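Local coordinates for protein deacetylase EF_0837 (Enterococcus faecalis, PDB 2ICS) that is a binuclear zinc amidohydrolase-superfamily enzyme that deacetylates acetyl-(R)-mandelate in vitro, though with very low efficiency, at residues 338-342 / 352-356; 329-333 / 361-366. All blocks are in the same frame, centred on the assembly; numbering follows the deposited sequence.

Contact 1: residues 338-342 / 352-356; sequences AEEKT and VAKEQ
A beta bulge interrupts the antiparallel hairpin of strands 331-344 and 350-364 here, where E339 N and the CA of E340 meet the carbonyls of K354 and A353 at the corner that the second strand turns. The evidence is a one-residue register shift: A338 pairs with E355 as a non-hydrogen-bonded pair, whereas K341 pairs with A353 as a hydrogen-bonded one. In the latter, A353 N reaches K341 O at 2.7 Å, while the return bond from K341 N to A353 O is bent and weak. Within the bulge, E339 N binds K354 O at 2.9 Å from above the carbonyl plane, and E340 CA lies 3.0 Å from A353 O in a CA-H...O contact.

On the far side of the corner the buried Q356 bridges the two strands. Its OE1 is held by R358, and K341, whose extended chain leads NZ to a salt bridge with E291, crosses the amide with CD 3.9 Å from Q356 CD. The exposed E340 slants across V352, its CD 4.1 Å from V352 CG1. Q356 CG beside its own backbone N (chi1 -68°) and an extended chain carry the amide back to the first strand, where NE2 donates to E339 O at 3.0 Å, fairly straight (162°) but 67° out of the carbonyl plane.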
# COMPACT_ATOMS: atom_id res chain seq x y z
N ALA A 338 -16.26 -18.98 -1.67
CA ALA A 338 -17.58 -18.40 -1.65
C ALA A 338 -18.16 -18.52 -0.25
O ALA A 338 -18.47 -19.62 0.22
CB ALA A 338 -18.48 -19.10 -2.66
N GLU A 339 -18.28 -17.39 0.44
CA GLU A 339 -18.82 -17.36 1.78
C GLU A 339 -19.15 -15.92 2.14
O GLU A 339 -18.30 -15.03 2.04
CB GLU A 339 -17.81 -17.93 2.78
CG GLU A 339 -18.38 -18.19 4.16
CD GLU A 339 -17.44 -18.99 5.05
OE1 GLU A 339 -17.01 -20.08 4.61
OE2 GLU A 339 -17.15 -18.53 6.17
N GLU A 340 -20.39 -15.68 2.53
CA GLU A 340 -20.82 -14.34 2.88
C GLU A 340 -20.05 -13.77 4.06
O GLU A 340 -19.61 -14.51 4.95
CB GLU A 340 -22.33 -14.32 3.15
CG GLU A 340 -23.14 -14.52 1.88
CD GLU A 340 -24.63 -14.29 2.08
OE1 GLU A 340 -25.35 -14.25 1.07
OE2 GLU A 340 -25.07 -14.16 3.25
N LYS A 341 -19.88 -12.45 4.05
CA LYS A 341 -19.15 -11.75 5.10
C LYS A 341 -19.58 -10.29 5.06
O LYS A 341 -19.74 -9.71 3.98
CB LYS A 341 -17.65 -11.86 4.83
CG LYS A 341 -16.74 -11.14 5.80
CD LYS A 341 -15.30 -11.23 5.31
CE LYS A 341 -14.32 -10.59 6.26
NZ LYS A 341 -12.92 -10.67 5.73
N THR A 342 -19.79 -9.69 6.23
CA THR A 342 -20.19 -8.29 6.30
C THR A 342 -18.95 -7.41 6.25
O THR A 342 -17.95 -7.68 6.92
CB THR A 342 -20.96 -7.99 7.59
OG1 THR A 342 -22.19 -8.72 7.59
CG2 THR A 342 -21.27 -6.50 7.68
N VAL A 352 -22.42 -6.80 1.77
CA VAL A 352 -22.23 -8.21 2.05
C VAL A 352 -21.39 -8.85 0.96
O VAL A 352 -21.82 -8.95 -0.19
CB VAL A 352 -23.59 -8.94 2.15
CG1 VAL A 352 -23.38 -10.42 2.45
CG2 VAL A 352 -24.43 -8.31 3.25
N ALA A 353 -20.17 -9.26 1.31
CA ALA A 353 -19.27 -9.88 0.35
C ALA A 353 -19.66 -11.34 0.15
O ALA A 353 -20.10 -12.00 1.08
CB ALA A 353 -17.84 -9.79 0.83
N LYS A 354 -19.49 -11.83 -1.07
CA LYS A 354 -19.81 -13.21 -1.39
C LYS A 354 -18.54 -14.05 -1.51
O LYS A 354 -18.61 -15.28 -1.52
CB LYS A 354 -20.58 -13.29 -2.72
CG LYS A 354 -21.90 -12.53 -2.75
CD LYS A 354 -22.51 -12.58 -4.14
CE LYS A 354 -23.88 -11.92 -4.18
NZ LYS A 354 -24.85 -12.60 -3.28
N GLU A 355 -17.39 -13.38 -1.60
CA GLU A 355 -16.13 -14.10 -1.74
C GLU A 355 -15.05 -13.59 -0.78
O GLU A 355 -14.90 -12.39 -0.57
CB GLU A 355 -15.64 -14.00 -3.19
CG GLU A 355 -16.75 -14.23 -4.22
CD GLU A 355 -16.25 -14.24 -5.65
OE1 GLU A 355 -15.61 -13.25 -6.08
OE2 GLU A 355 -16.49 -15.23 -6.36
N GLN A 356 -14.31 -14.53 -0.19
CA GLN A 356 -13.26 -14.21 0.76
C GLN A 356 -11.90 -14.73 0.30
O GLN A 356 -11.79 -15.88 -0.16
CB GLN A 356 -13.59 -14.81 2.13
CG GLN A 356 -14.77 -14.19 2.85
CD GLN A 356 -15.12 -14.92 4.14
OE1 GLN A 356 -14.25 -15.20 4.95
NE2 GLN A 356 -16.40 -15.21 4.33

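Contact 2: residues 329-333 / 361-366; sequences ADLTI and KTIIGG
L331 and I363 form a hydrogen-bonded pair at the open base of the hairpin made by strands 331-344 and 350-364, with L331 N to I363 O and I363 N to L331 O both at 2.9 Å. The pairing is regular and antiparallel: the axes of 331-333 and 361-364 approach to 4.9 Å, with N-to-C directions 172° from each other. I333 and K361 form the next hydrogen-bonded pair, less evenly: I333 N lies 2.9 Å from K361 O, but K361 N stands 3.2 Å from I333 O.

The tightly packed face carries L331, I333 and I363. I333 CG1 sits beside its own backbone N (chi1 -56°), which brings CD1 to 4.2 Å from I363 CD1 and also beside the CB of K361. I363 CG2 lies against A329 O. On the other face T332 and T362 form the non-hydrogen-bonded pair between them. The looser margin is at K361, whose CB packs beside I333 CB but whose partly exposed chain then leads its amine away, and at the partly exposed turn G365-G366. Even this turn, where both glycines have positive phi, is pinned by two bonds: G365 N meets D330 OD1 at 2.7 Å, nearly straight (167°), and G366 N reaches A329 O at 2.9 Å on a lone pair. The other carboxylate oxygen, D330 OD2, is bound by K320.

L331 and I363 pack on strand 5-13, and A329 and L331 on strand 19-25, while D330, T362 and I364 touch strand 83-89 across the other face, where T332 OG1 is tied to G82 O and W56 N.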
# COMPACT_ATOMS: atom_id res chain seq x y z
N ALA A 329 12.45 -13.61 -4.02
CA ALA A 329 11.54 -14.71 -3.77
C ALA A 329 10.52 -14.40 -2.67
O ALA A 329 10.61 -14.90 -1.55
CB ALA A 329 12.33 -15.97 -3.42
N ASP A 330 9.55 -13.55 -3.01
CA ASP A 330 8.47 -13.19 -2.09
C ASP A 330 7.20 -13.66 -2.78
O ASP A 330 6.93 -13.29 -3.92
CB ASP A 330 8.39 -11.68 -1.87
CG ASP A 330 9.60 -11.12 -1.16
OD1 ASP A 330 10.34 -11.90 -0.51
OD2 ASP A 330 9.80 -9.89 -1.23
N LEU A 331 6.41 -14.48 -2.09
CA LEU A 331 5.18 -15.00 -2.66
C LEU A 331 4.09 -15.13 -1.61
O LEU A 331 4.36 -15.28 -0.43
CB LEU A 331 5.40 -16.39 -3.27
CG LEU A 331 6.37 -16.60 -4.42
CD1 LEU A 331 7.81 -16.53 -3.93
CD2 LEU A 331 6.11 -17.96 -5.03
N THR A 332 2.85 -15.06 -2.07
CA THR A 332 1.72 -15.21 -1.19
C THR A 332 0.91 -16.36 -1.79
O THR A 332 0.63 -16.37 -2.99
CB THR A 332 0.87 -13.93 -1.12
OG1 THR A 332 1.68 -12.85 -0.65
CG2 THR A 332 -0.31 -14.12 -0.18
N ILE A 333 0.59 -17.33 -0.94
CA ILE A 333 -0.16 -18.51 -1.35
C ILE A 333 -1.49 -18.40 -0.61
O ILE A 333 -1.52 -18.24 0.62
CB ILE A 333 0.62 -19.78 -0.96
CG1 ILE A 333 2.02 -19.71 -1.60
CG2 ILE A 333 -0.11 -21.02 -1.44
CD1 ILE A 333 2.90 -20.90 -1.32
N LYS A 361 -0.11 -19.54 3.19
CA LYS A 361 1.34 -19.62 3.27
C LYS A 361 1.93 -18.33 2.72
O LYS A 361 1.41 -17.75 1.77
CB LYS A 361 1.88 -20.80 2.46
CG LYS A 361 1.86 -22.13 3.19
CD LYS A 361 2.66 -23.19 2.44
CE LYS A 361 2.78 -24.47 3.25
NZ LYS A 361 1.44 -25.06 3.56
N THR A 362 3.01 -17.88 3.34
CA THR A 362 3.67 -16.66 2.91
C THR A 362 5.17 -16.90 2.86
O THR A 362 5.78 -17.33 3.83
CB THR A 362 3.35 -15.50 3.88
OG1 THR A 362 1.93 -15.34 3.99
CG2 THR A 362 3.95 -14.20 3.36
N ILE A 363 5.75 -16.63 1.70
CA ILE A 363 7.18 -16.82 1.52
C ILE A 363 7.85 -15.46 1.40
O ILE A 363 7.40 -14.60 0.64
CB ILE A 363 7.47 -17.63 0.25
CG1 ILE A 363 6.76 -18.98 0.33
CG2 ILE A 363 8.98 -17.83 0.09
CD1 ILE A 363 6.93 -19.83 -0.89
N ILE A 364 8.93 -15.28 2.15
CA ILE A 364 9.67 -14.04 2.15
C ILE A 364 11.15 -14.31 1.99
O ILE A 364 11.75 -15.02 2.80
CB ILE A 364 9.46 -13.28 3.48
CG1 ILE A 364 7.96 -13.05 3.72
CG2 ILE A 364 10.23 -11.96 3.45
CD1 ILE A 364 7.64 -12.23 4.97
N GLY A 365 11.74 -13.74 0.94
CA GLY A 365 13.15 -13.93 0.66
C GLY A 365 13.51 -15.40 0.61
O GLY A 365 14.63 -15.78 0.95
N GLY A 366 12.56 -16.23 0.20
CA GLY A 366 12.82 -17.65 0.12
C GLY A 366 12.46 -18.43 1.37
O GLY A 366 12.48 -19.66 1.36

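Contacts 1 and 2 are two zones of one hairpin, since strands 331-344 and 350-364 supply both. Contact 2 lies at its open base, and contact 1 nearer the connection between the strands, spanned by a shorter excursion of the chain. Their centres are about 26 Å apart and their nearest atoms about 11 Å, so the strands, not direct touch, connect them. Contact 2 is buried, its centre about 17 Å from the centre of the chain; contact 1 is only partly buried, its centre about 23 Å away. Both lie away from the binuclear zinc centre of H60, H62, carboxylated K154, H188, H211 and D272 and from the bound adenine, and none of the zinc or adenine residues lies in the four segments.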